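PDB 4UQM: uracil-dna glycosylase from Deinococcus radiodurans, which belongs to the uracil-DNA glycosylase superfamily, binds DNA in this model, and has a core built on a four-stranded parallel sheet. Local coordinates for residues Pro38-His41 / Glu42-Asp45; Arg48-Arg51 / Lys52-Ile56; Asp62-Asn65 / Ala66-Tyr69; Asn110-Lys113 / Glu114-Glu117. The protein carries 1 engineered substitution. One frame throughout, in Å; residues are numbered along the deposited sequence.

Contact 1: residues Pro38-His41 / Glu42-Asp45; sequences PYFH and ELTD
Thr44 turns its hydroxyl back onto the carbonyl of Phe40, one turn earlier in the alpha-helix 38-53, a classic way for a threonine to satisfy its polar branch inside a helix. Thr44 OG1 lies 2.9 Å from Phe40 O, and the backbone Thr44 N reaches the same Phe40 O at 2.8 Å. The two donors come from opposite faces of the carbonyl plane, so one oxygen is gripped twice. A chi1 of -64° makes this possible, placing OG1 of Thr44 beside its own backbone N and sending the methyl group the other way. The hydroxyl also leans obliquely against the Phe40 ring, with Thr44 OG1 3.6 Å from Phe40 CE2. At another corner of that ring Leu43 contributes one branch, CD2, which meets Phe40 CD1 at 4.1 Å.

A more polar pair lies one residue on. His41 NE2 and Asp45 OD2 are 3.2 Å apart, but the angle is too poor for a hydrogen bond; Asp45 OD1 stands over one face of the imidazole, and the carboxylate and ring planes are 79° apart.

Further residues pack on the apolar flank. Phe35 meets the Phe40 ring edge-to-face, while Trp160 of helix 160-172 receives Leu43. Tyr39, whose hydroxyl is bonded to Glu34, stacks edge-to-face with His162, tying this first turn to the same neighbouring helix. Along the exposed flank Glu42 CG stands beside its own backbone N and rests 3.5 Å from Pro38 O, the oxygen that also accepts the backbone bond from Glu42 N.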
loop_
_atom_site.group_PDB
_atom_site.type_symbol
_atom_site.label_atom_id
_atom_site.label_comp_id
_atom_site.label_asym_id
_atom_site.label_seq_id
_atom_site.Cartn_x
_atom_site.Cartn_y
_atom_site.Cartn_z
ATOM N N PRO A 38 23.228 5.027 1.496
ATOM C CA PRO A 38 23.390 6.144 0.576
ATOM C C PRO A 38 22.184 6.423 -0.357
ATOM O O PRO A 38 21.807 7.608 -0.502
ATOM C CB PRO A 38 24.671 5.786 -0.176
ATOM C CG PRO A 38 25.445 4.956 0.777
ATOM C CD PRO A 38 24.420 4.151 1.506
ATOM N N TYR A 39 21.551 5.397 -0.945
ATOM C CA TYR A 39 20.434 5.668 -1.854
ATOM C C TYR A 39 19.299 6.411 -1.134
ATOM O O TYR A 39 18.579 7.211 -1.731
ATOM C CB TYR A 39 19.860 4.389 -2.518
ATOM C CG TYR A 39 18.861 3.639 -1.658
ATOM C CD1 TYR A 39 17.505 3.981 -1.665
ATOM C CD2 TYR A 39 19.279 2.573 -0.823
ATOM C CE1 TYR A 39 16.574 3.363 -0.881
ATOM C CE2 TYR A 39 18.346 1.932 -0.023
ATOM C CZ TYR A 39 17.013 2.362 -0.029
ATOM O OH TYR A 39 16.104 1.740 0.737
ATOM N N PHE A 40 19.123 6.138 0.153
ATOM C CA PHE A 40 18.031 6.712 0.900
ATOM C C PHE A 40 18.339 8.155 1.272
ATOM O O PHE A 40 17.442 9.024 1.286
ATOM C CB PHE A 40 17.715 5.849 2.135
ATOM C CG PHE A 40 16.467 6.240 2.824
ATOM C CD1 PHE A 40 15.230 5.746 2.406
ATOM C CD2 PHE A 40 16.497 7.115 3.875
ATOM C CE1 PHE A 40 14.077 6.141 3.050
ATOM C CE2 PHE A 40 15.339 7.511 4.479
ATOM C CZ PHE A 40 14.132 7.041 4.069
ATOM N N HIS A 41 19.606 8.427 1.532
ATOM C CA HIS A 41 20.037 9.795 1.749
ATOM C C HIS A 41 19.782 10.614 0.470
ATOM O O HIS A 41 19.317 11.727 0.528
ATOM C CB HIS A 41 21.538 9.838 2.114
ATOM C CG HIS A 41 22.055 11.218 2.372
ATOM N ND1 HIS A 41 22.130 11.747 3.646
ATOM C CD2 HIS A 41 22.587 12.154 1.546
ATOM C CE1 HIS A 41 22.631 12.967 3.582
ATOM N NE2 HIS A 41 22.927 13.231 2.318
ATOM N N GLU A 42 20.142 10.048 -0.679
ATOM C CA GLU A 42 19.929 10.730 -1.972
ATOM C C GLU A 42 18.443 10.923 -2.278
ATOM O O GLU A 42 18.051 12.003 -2.732
ATOM C CB GLU A 42 20.622 10.007 -3.128
ATOM C CG GLU A 42 22.148 10.023 -3.065
ATOM C CD GLU A 42 22.777 11.403 -2.900
ATOM O OE1 GLU A 42 22.311 12.362 -3.534
ATOM O OE2 GLU A 42 23.756 11.553 -2.129
ATOM N N LEU A 43 17.646 9.897 -2.023
ATOM C CA LEU A 43 16.193 10.029 -2.166
ATOM C C LEU A 43 15.666 11.151 -1.258
ATOM O O LEU A 43 14.917 12.021 -1.703
ATOM C CB LEU A 43 15.524 8.725 -1.768
ATOM C CG LEU A 43 13.991 8.728 -1.571
ATOM C CD1 LEU A 43 13.284 9.026 -2.879
ATOM C CD2 LEU A 43 13.572 7.414 -0.956
ATOM N N THR A 44 16.107 11.158 -0.001
ATOM C CA THR A 44 15.653 12.191 0.952
ATOM C C THR A 44 16.016 13.608 0.475
ATOM O O THR A 44 15.196 14.542 0.496
ATOM C CB THR A 44 16.204 11.882 2.344
ATOM O OG1 THR A 44 15.648 10.645 2.800
ATOM C CG2 THR A 44 15.862 12.974 3.330
ATOM N N ASP A 45 17.231 13.754 -0.042
ATOM C CA ASP A 45 17.684 15.077 -0.502
ATOM C C ASP A 45 16.852 15.523 -1.693
ATOM O O ASP A 45 16.493 16.693 -1.811
ATOM C CB ASP A 45 19.160 15.071 -0.905
ATOM C CG ASP A 45 20.096 15.069 0.270
ATOM O OD1 ASP A 45 19.702 15.376 1.417
ATOM O OD2 ASP A 45 21.247 14.743 0.014
#

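Contact 2: residues Arg48-Arg51 / Lys52-Ile56; sequences RQER and KEYTI
Glu50 and Arg51 both reach forward to Ile56 where the alpha-helix 38-53 runs out and the chain swings into the short strand 56-57. This is the closely packed part of the contact. Ile56 CD1 sits 3.7 Å from Glu50 OE1 and also packs against the CB of Glu50, the two side chains crossing at about a right angle. On its other flank the extended Arg51 chain lays CG against Ile56, while Ile56 CG2 rests over one face of the guanidinium, 3.8 Å from Arg51 CZ. A weak hydrogen bond joins Arg51 NH1 to Ile56 O at 3.1 Å; the firmer partner of this guanidinium is the carbonyl of Pro58, bonded through NH2.

Tyr54, the first residue to abandon helical backbone angles, still gives its N-H to Glu50 O. Its ring turns an edge to the Glu50 carboxylate, with Tyr54 CE2 3.5 Å from Glu50 OE2 and the two planes 41° apart. That buried carboxylate is bent back at chi2 (-84°) and held by His155 and by a salt bridge to Arg148, which also makes a cation-pi contact with Tyr54.

The solvent side is looser and is closed by water rather than by direct bonds. Gln49 and Lys52 run side by side in the same direction, with Gln49 OE1 no nearer than 4.0 Å to Lys52 CD. A single water fills the interval: it donates 2.6 Å bonds to Gln49 OE1 and to Glu53 OE2, and accepts a bond of 3.0 Å from Lys52 NZ.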
loop_
_atom_site.group_PDB
_atom_site.type_symbol
_atom_site.label_atom_id
_atom_site.label_comp_id
_atom_site.label_asym_id
_atom_site.label_seq_id
_atom_site.Cartn_x
_atom_site.Cartn_y
_atom_site.Cartn_z
ATOM N N ARG A 48 13.408 16.627 -0.395
ATOM C CA ARG A 48 13.454 17.951 0.199
ATOM C C ARG A 48 13.435 19.081 -0.856
ATOM O O ARG A 48 12.720 20.060 -0.733
ATOM C CB ARG A 48 14.656 18.045 1.113
ATOM C CG ARG A 48 14.487 17.192 2.359
ATOM C CD ARG A 48 15.805 17.064 3.111
ATOM N NE ARG A 48 15.668 16.173 4.256
ATOM C CZ ARG A 48 16.661 15.835 5.076
ATOM N NH1 ARG A 48 17.900 16.314 4.900
ATOM N NH2 ARG A 48 16.418 14.979 6.064
ATOM N N GLN A 49 14.167 18.882 -1.940
ATOM C CA GLN A 49 14.138 19.840 -3.053
ATOM C C GLN A 49 12.773 19.894 -3.696
ATOM O O GLN A 49 12.244 20.986 -4.007
ATOM C CB GLN A 49 15.192 19.474 -4.112
ATOM C CG GLN A 49 16.599 19.931 -3.835
ATOM C CD GLN A 49 16.727 21.448 -4.041
ATOM O OE1 GLN A 49 15.809 22.102 -4.535
ATOM N NE2 GLN A 49 17.801 21.981 -3.639
ATOM N N GLU A 50 12.191 18.717 -3.889
ATOM C CA GLU A 50 10.862 18.666 -4.487
ATOM C C GLU A 50 9.803 19.387 -3.635
ATOM O O GLU A 50 8.959 20.134 -4.145
ATOM C CB GLU A 50 10.419 17.225 -4.750
ATOM C CG GLU A 50 11.128 16.580 -5.933
ATOM C CD GLU A 50 10.453 16.940 -7.264
ATOM O OE1 GLU A 50 9.263 16.669 -7.399
ATOM O OE2 GLU A 50 11.087 17.566 -8.154
ATOM N N ARG A 51 9.878 19.192 -2.319
ATOM C CA ARG A 51 8.938 19.889 -1.404
ATOM C C ARG A 51 9.152 21.402 -1.366
ATOM O O ARG A 51 8.199 22.198 -1.134
ATOM C CB ARG A 51 8.962 19.285 -0.002
ATOM C CG ARG A 51 8.356 17.909 0.060
ATOM C CD ARG A 51 8.233 17.404 1.486
ATOM N NE ARG A 51 7.733 16.027 1.530
ATOM C CZ ARG A 51 6.441 15.629 1.361
ATOM N NH1 ARG A 51 5.427 16.468 1.147
ATOM N NH2 ARG A 51 6.171 14.331 1.354
ATOM N N LYS A 52 10.384 21.828 -1.632
ATOM C CA LYS A 52 10.696 23.251 -1.737
ATOM C C LYS A 52 10.057 23.866 -2.971
ATOM O O LYS A 52 9.539 24.988 -2.911
ATOM C CB LYS A 52 12.210 23.436 -1.768
ATOM C CG LYS A 52 12.715 24.838 -2.008
ATOM C CD LYS A 52 14.257 24.827 -2.066
ATOM C CE LYS A 52 14.875 26.171 -2.403
ATOM N NZ LYS A 52 16.225 25.940 -2.964
ATOM N N GLU A 53 10.099 23.144 -4.088
ATOM C CA GLU A 53 9.738 23.730 -5.389
ATOM C C GLU A 53 8.342 23.406 -5.838
ATOM O O GLU A 53 7.851 24.045 -6.735
ATOM C CB GLU A 53 10.742 23.321 -6.475
ATOM C CG GLU A 53 12.183 23.769 -6.220
ATOM C CD GLU A 53 12.358 25.273 -6.216
ATOM O OE1 GLU A 53 11.398 25.940 -6.592
ATOM O OE2 GLU A 53 13.455 25.758 -5.900
ATOM N N TYR A 54 7.728 22.357 -5.268
ATOM C CA TYR A 54 6.392 21.866 -5.697
ATOM C C TYR A 54 5.549 21.485 -4.532
ATOM O O TYR A 54 6.039 21.436 -3.431
ATOM C CB TYR A 54 6.582 20.619 -6.524
ATOM C CG TYR A 54 7.338 20.795 -7.802
ATOM C CD1 TYR A 54 6.741 21.464 -8.866
ATOM C CD2 TYR A 54 8.591 20.224 -7.986
ATOM C CE1 TYR A 54 7.400 21.578 -10.095
ATOM C CE2 TYR A 54 9.250 20.328 -9.210
ATOM C CZ TYR A 54 8.660 20.992 -10.257
ATOM O OH TYR A 54 9.311 21.091 -11.510
ATOM N N THR A 55 4.266 21.232 -4.802
ATOM C CA THR A 55 3.388 20.591 -3.856
ATOM C C THR A 55 3.567 19.089 -4.021
ATOM O O THR A 55 3.309 18.562 -5.113
ATOM C CB THR A 55 1.946 21.027 -4.093
ATOM O OG1 THR A 55 1.830 22.464 -3.959
ATOM C CG2 THR A 55 1.001 20.316 -3.088
ATOM N N ILE A 56 3.954 18.445 -2.941
ATOM C CA ILE A 56 4.216 16.993 -2.930
ATOM C C ILE A 56 3.246 16.309 -1.944
ATOM O O ILE A 56 3.075 16.752 -0.837
ATOM C CB ILE A 56 5.688 16.661 -2.512
ATOM C CG1 ILE A 56 6.683 17.417 -3.406
ATOM C CG2 ILE A 56 5.986 15.193 -2.434
ATOM C CD1 ILE A 56 6.528 17.130 -4.894
HETATM O O HOH W 1 15.717 24.503 -5.491
#

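Contact 3: residues Asp62-Asn65 / Ala66-Tyr69; sequences DVFN and ALRY
The ring of Tyr69 carries the backbone oxygen of Asn65 over one face, nearer the rim than the middle, with Asn65 O 3.4 Å from Tyr69 CG. The Asn65 side chain runs alongside the same ring and in the same direction, its amide tilted 30° from the ring plane. The Arg68 guanidinium is met in two ways: Phe64 CB lies over one face, 3.9 Å from Arg68 NH1, whereas Asn65 OD1 comes in at the edge. This edge contact is a hydrogen bond of 3.0 Å from Arg68 NH1 to Asn65 OD1, lying in the guanidinium plane although amide and guanidinium are turned 79° apart. The Phe64 ring has Val63 CG1 over one face, toward the rim; Leu67, alongside and pointing the same way, brings CD1 obliquely to Phe64 CD1 at 4.1 Å.

These groups lie along the short helix 65-69, whose start is formed by a type I beta turn from Asp62 to Asn65, with Phe64 at the N-cap position. Phe64 O accepts from Arg68 N at 3.3 Å and, weakly, from Leu67 N. A water that accepts from Ala66 N has its oxygen 2.7 Å from Val63 O. Asn65 CG stands beside its own backbone N (chi1 -77°), which lets ND2 reach back to Asp62 OD1 at 3.3 Å, from above the carboxylate plane. Beyond the segments, Arg68 NH2 is bonded to Ala21 O, and Leu67 packs against Trp27 and Leu31 of helix 25-35.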
loop_
_atom_site.group_PDB
_atom_site.type_symbol
_atom_site.label_atom_id
_atom_site.label_comp_id
_atom_site.label_asym_id
_atom_site.label_seq_id
_atom_site.Cartn_x
_atom_site.Cartn_y
_atom_site.Cartn_z
ATOM N N ASP A 62 2.991 12.003 6.921
ATOM C CA ASP A 62 2.140 10.874 6.642
ATOM C C ASP A 62 2.801 9.830 5.737
ATOM O O ASP A 62 2.246 8.731 5.531
ATOM C CB ASP A 62 0.858 11.346 5.930
ATOM C CG ASP A 62 0.045 12.237 6.759
ATOM O OD1 ASP A 62 0.064 12.112 7.984
ATOM O OD2 ASP A 62 -0.635 13.122 6.200
ATOM N N VAL A 63 3.987 10.121 5.187
ATOM C CA VAL A 63 4.556 9.260 4.168
ATOM C C VAL A 63 4.680 7.823 4.602
ATOM O O VAL A 63 4.441 6.902 3.793
ATOM C CB VAL A 63 5.925 9.825 3.689
ATOM C CG1 VAL A 63 6.744 8.823 2.871
ATOM C CG2 VAL A 63 5.722 11.080 2.875
ATOM N N PHE A 64 5.073 7.593 5.855
ATOM C CA PHE A 64 5.347 6.236 6.338
ATOM C C PHE A 64 4.174 5.673 7.158
ATOM O O PHE A 64 4.341 4.656 7.874
ATOM C CB PHE A 64 6.646 6.234 7.143
ATOM C CG PHE A 64 7.861 6.505 6.301
ATOM C CD1 PHE A 64 8.420 5.498 5.516
ATOM C CD2 PHE A 64 8.463 7.754 6.277
ATOM C CE1 PHE A 64 9.534 5.754 4.699
ATOM C CE2 PHE A 64 9.567 7.994 5.470
ATOM C CZ PHE A 64 10.090 6.992 4.691
ATOM N N ASN A 65 2.975 6.265 7.045
ATOM C CA ASN A 65 1.853 5.797 7.847
ATOM C C ASN A 65 1.463 4.345 7.669
ATOM O O ASN A 65 0.965 3.769 8.616
ATOM C CB ASN A 65 0.615 6.674 7.702
ATOM C CG ASN A 65 0.735 7.970 8.498
ATOM O OD1 ASN A 65 1.696 8.188 9.244
ATOM N ND2 ASN A 65 -0.195 8.869 8.292
ATOM N N ALA A 66 1.624 3.766 6.497
ATOM C CA ALA A 66 1.261 2.346 6.357
ATOM C C ALA A 66 2.035 1.491 7.352
ATOM O O ALA A 66 1.495 0.519 7.891
ATOM C CB ALA A 66 1.499 1.849 4.938
ATOM N N LEU A 67 3.342 1.778 7.524
ATOM C CA LEU A 67 4.154 1.018 8.485
ATOM C C LEU A 67 3.702 1.309 9.895
ATOM O O LEU A 67 3.741 0.415 10.736
ATOM C CB LEU A 67 5.622 1.389 8.318
ATOM C CG LEU A 67 6.230 1.321 6.929
ATOM C CD1 LEU A 67 7.704 1.709 7.000
ATOM C CD2 LEU A 67 6.066 -0.019 6.280
ATOM N N ARG A 68 3.327 2.564 10.193
ATOM C CA ARG A 68 2.816 2.872 11.520
ATOM C C ARG A 68 1.552 2.144 11.924
ATOM O O ARG A 68 1.367 1.790 13.109
ATOM C CB ARG A 68 2.584 4.406 11.671
ATOM C CG ARG A 68 3.885 5.199 11.507
ATOM C CD ARG A 68 3.717 6.660 11.902
ATOM N NE ARG A 68 5.012 7.337 11.796
ATOM C CZ ARG A 68 5.410 8.127 10.800
ATOM N NH1 ARG A 68 4.640 8.387 9.759
ATOM N NH2 ARG A 68 6.638 8.535 10.770
ATOM N N TYR A 69 0.672 1.934 10.974
ATOM C CA TYR A 69 -0.670 1.363 11.285
ATOM C C TYR A 69 -0.673 -0.150 11.187
ATOM O O TYR A 69 -1.542 -0.760 11.784
ATOM C CB TYR A 69 -1.753 2.074 10.424
ATOM C CG TYR A 69 -1.739 3.581 10.728
ATOM C CD1 TYR A 69 -1.063 4.075 11.867
ATOM C CD2 TYR A 69 -2.293 4.534 9.882
ATOM C CE1 TYR A 69 -0.996 5.415 12.164
ATOM C CE2 TYR A 69 -2.258 5.904 10.219
ATOM C CZ TYR A 69 -1.553 6.318 11.322
ATOM O OH TYR A 69 -1.395 7.652 11.782
HETATM O O HOH W 2 2.878 4.663 3.947
#

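Contact 4: residues Asn110-Lys113 / Glu114-Glu117; sequences NIYK and ELTE
Leu115 packs one turn along from Ile111 in the amphipathic alpha-helix 106-118, and together with Lys113 and Glu114 it carries most of this contact. The two aliphatic chains lie side by side and point the same way, Leu115 CD1 touching Ile111 CG2 at 4.0 Å. The same methyl comes to the edge of the Tyr112 ring, where Leu115 CD1 is 4.5 Å from Tyr112 CD1. Phe221 and Trp133 continue this apolar surface beyond the helix.

Glu114 gives its backbone N to Asn110 O and rests its CB near that oxygen, at 3.6 Å. Its carboxylate, however, is led away: CG lies anti to the backbone N (chi1 -179°), the chain bends at chi2, and the two oxygens accept from the backbone N atoms of Gly217 and Arg219, just before helix 220-230.

Lys113 lies on a more polar flank. NZ donates to Asn110 OD1 at 3.0 Å, with a C=O...NZ angle of 174°, while ND2 of that amide is bonded to Pro207 O and Glu212 OE1. At the backbone end, Lys113 O accepts from Glu117 N at 3.2 Å and from a water that also bonds Glu117 OE2. Nearby, Thr116 OG1 adds a 2.8 Å bond to Tyr112 O, opposite in face to the one from Thr116 N.

With both sides of its amide engaged, Asn110 is probably fixed in its rotation, and it probably helps to hold the ammonium of Lys113, a residue that packs on a sugar of the bound DNA; the buried Glu114 charge is probably offset by the two backbone N-H groups it faces.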
loop_
_atom_site.group_PDB
_atom_site.type_symbol
_atom_site.label_atom_id
_atom_site.label_comp_id
_atom_site.label_asym_id
_atom_site.label_seq_id
_atom_site.Cartn_x
_atom_site.Cartn_y
_atom_site.Cartn_z
ATOM N N ASN A 110 -13.736 1.947 -7.780
ATOM C CA ASN A 110 -13.601 0.685 -8.510
ATOM C C ASN A 110 -13.274 -0.471 -7.579
ATOM O O ASN A 110 -13.803 -1.564 -7.771
ATOM C CB ASN A 110 -12.556 0.837 -9.602
ATOM C CG ASN A 110 -13.080 1.607 -10.791
ATOM O OD1 ASN A 110 -14.285 1.799 -10.943
ATOM N ND2 ASN A 110 -12.186 2.002 -11.684
ATOM N N ILE A 111 -12.414 -0.269 -6.586
ATOM C CA ILE A 111 -12.203 -1.251 -5.556
ATOM C C ILE A 111 -13.544 -1.677 -4.930
ATOM O O ILE A 111 -13.805 -2.874 -4.704
ATOM C CB ILE A 111 -11.189 -0.748 -4.501
ATOM C CG1 ILE A 111 -9.758 -0.790 -5.062
ATOM C CG2 ILE A 111 -11.242 -1.553 -3.200
ATOM C CD1 ILE A 111 -8.814 0.098 -4.279
ATOM N N TYR A 112 -14.349 -0.687 -4.556
ATOM C CA TYR A 112 -15.692 -0.962 -3.980
ATOM C C TYR A 112 -16.589 -1.756 -4.948
ATOM O O TYR A 112 -17.318 -2.666 -4.518
ATOM C CB TYR A 112 -16.382 0.316 -3.555
ATOM C CG TYR A 112 -15.857 1.014 -2.301
ATOM C CD1 TYR A 112 -14.866 0.439 -1.480
ATOM C CD2 TYR A 112 -16.316 2.282 -1.951
ATOM C CE1 TYR A 112 -14.415 1.066 -0.367
ATOM C CE2 TYR A 112 -15.860 2.938 -0.808
ATOM C CZ TYR A 112 -14.910 2.327 -0.006
ATOM O OH TYR A 112 -14.460 2.975 1.105
ATOM N N LYS A 113 -16.528 -1.453 -6.244
ATOM C CA LYS A 113 -17.337 -2.185 -7.252
ATOM C C LYS A 113 -16.917 -3.634 -7.285
ATOM O O LYS A 113 -17.762 -4.549 -7.309
ATOM C CB LYS A 113 -17.212 -1.560 -8.674
ATOM C CG LYS A 113 -17.951 -0.250 -8.870
ATOM C CD LYS A 113 -17.721 0.356 -10.262
ATOM C CE LYS A 113 -17.408 1.830 -10.207
ATOM N NZ LYS A 113 -17.142 2.435 -11.541
ATOM N N GLU A 114 -15.614 -3.881 -7.290
ATOM C CA GLU A 114 -15.106 -5.220 -7.342
ATOM C C GLU A 114 -15.440 -6.000 -6.041
ATOM O O GLU A 114 -15.856 -7.178 -6.090
ATOM C CB GLU A 114 -13.606 -5.205 -7.633
ATOM C CG GLU A 114 -12.983 -6.591 -7.719
ATOM C CD GLU A 114 -13.416 -7.408 -8.905
ATOM O OE1 GLU A 114 -13.951 -6.845 -9.880
ATOM O OE2 GLU A 114 -13.176 -8.658 -8.869
ATOM N N LEU A 115 -15.275 -5.362 -4.883
ATOM C CA LEU A 115 -15.693 -5.957 -3.581
ATOM C C LEU A 115 -17.164 -6.320 -3.554
ATOM O O LEU A 115 -17.523 -7.384 -3.065
ATOM C CB LEU A 115 -15.383 -4.969 -2.455
ATOM C CG LEU A 115 -13.978 -5.052 -1.873
ATOM C CD1 LEU A 115 -13.677 -3.833 -1.025
ATOM C CD2 LEU A 115 -13.813 -6.338 -1.030
ATOM N N THR A 116 -18.009 -5.447 -4.105
ATOM C CA THR A 116 -19.452 -5.679 -4.139
ATOM C C THR A 116 -19.751 -6.959 -4.922
ATOM O O THR A 116 -20.600 -7.733 -4.496
ATOM C CB THR A 116 -20.166 -4.461 -4.741
ATOM O OG1 THR A 116 -19.983 -3.349 -3.858
ATOM C CG2 THR A 116 -21.692 -4.696 -4.926
ATOM N N GLU A 117 -19.007 -7.242 -5.989
ATOM C CA GLU A 117 -19.227 -8.449 -6.741
ATOM C C GLU A 117 -18.507 -9.660 -6.162
ATOM O O GLU A 117 -18.999 -10.769 -6.295
ATOM C CB GLU A 117 -18.798 -8.248 -8.190
ATOM C CG GLU A 117 -19.559 -7.171 -8.928
ATOM C CD GLU A 117 -21.083 -7.283 -8.835
ATOM O OE1 GLU A 117 -21.652 -8.335 -9.188
ATOM O OE2 GLU A 117 -21.737 -6.303 -8.371
HETATM O O HOH W 3 -20.176 -3.972 -8.420
#

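Overall arrangement
All four contacts are local, yet their chemistry differs with their place in the fold. Contacts 1 and 2 share helix 38-53, the first near its start and the second at its end, and both are only partly buried. Contact 3, nearest the centre of the chain, joins them from inside: Phe64 packs on Phe40 of contact 1 and Val63 on Arg51 of contact 2. Contact 4, the most buried, belongs to a separate helix across the molecule, about 38 Å from contact 1 between centres, and lies closest to the DNA. Contacts 1 and 4 use threonine hydroxyls turned back onto helix carbonyls, whereas contacts 2 and 3, at helix ends, use guanidinium groups.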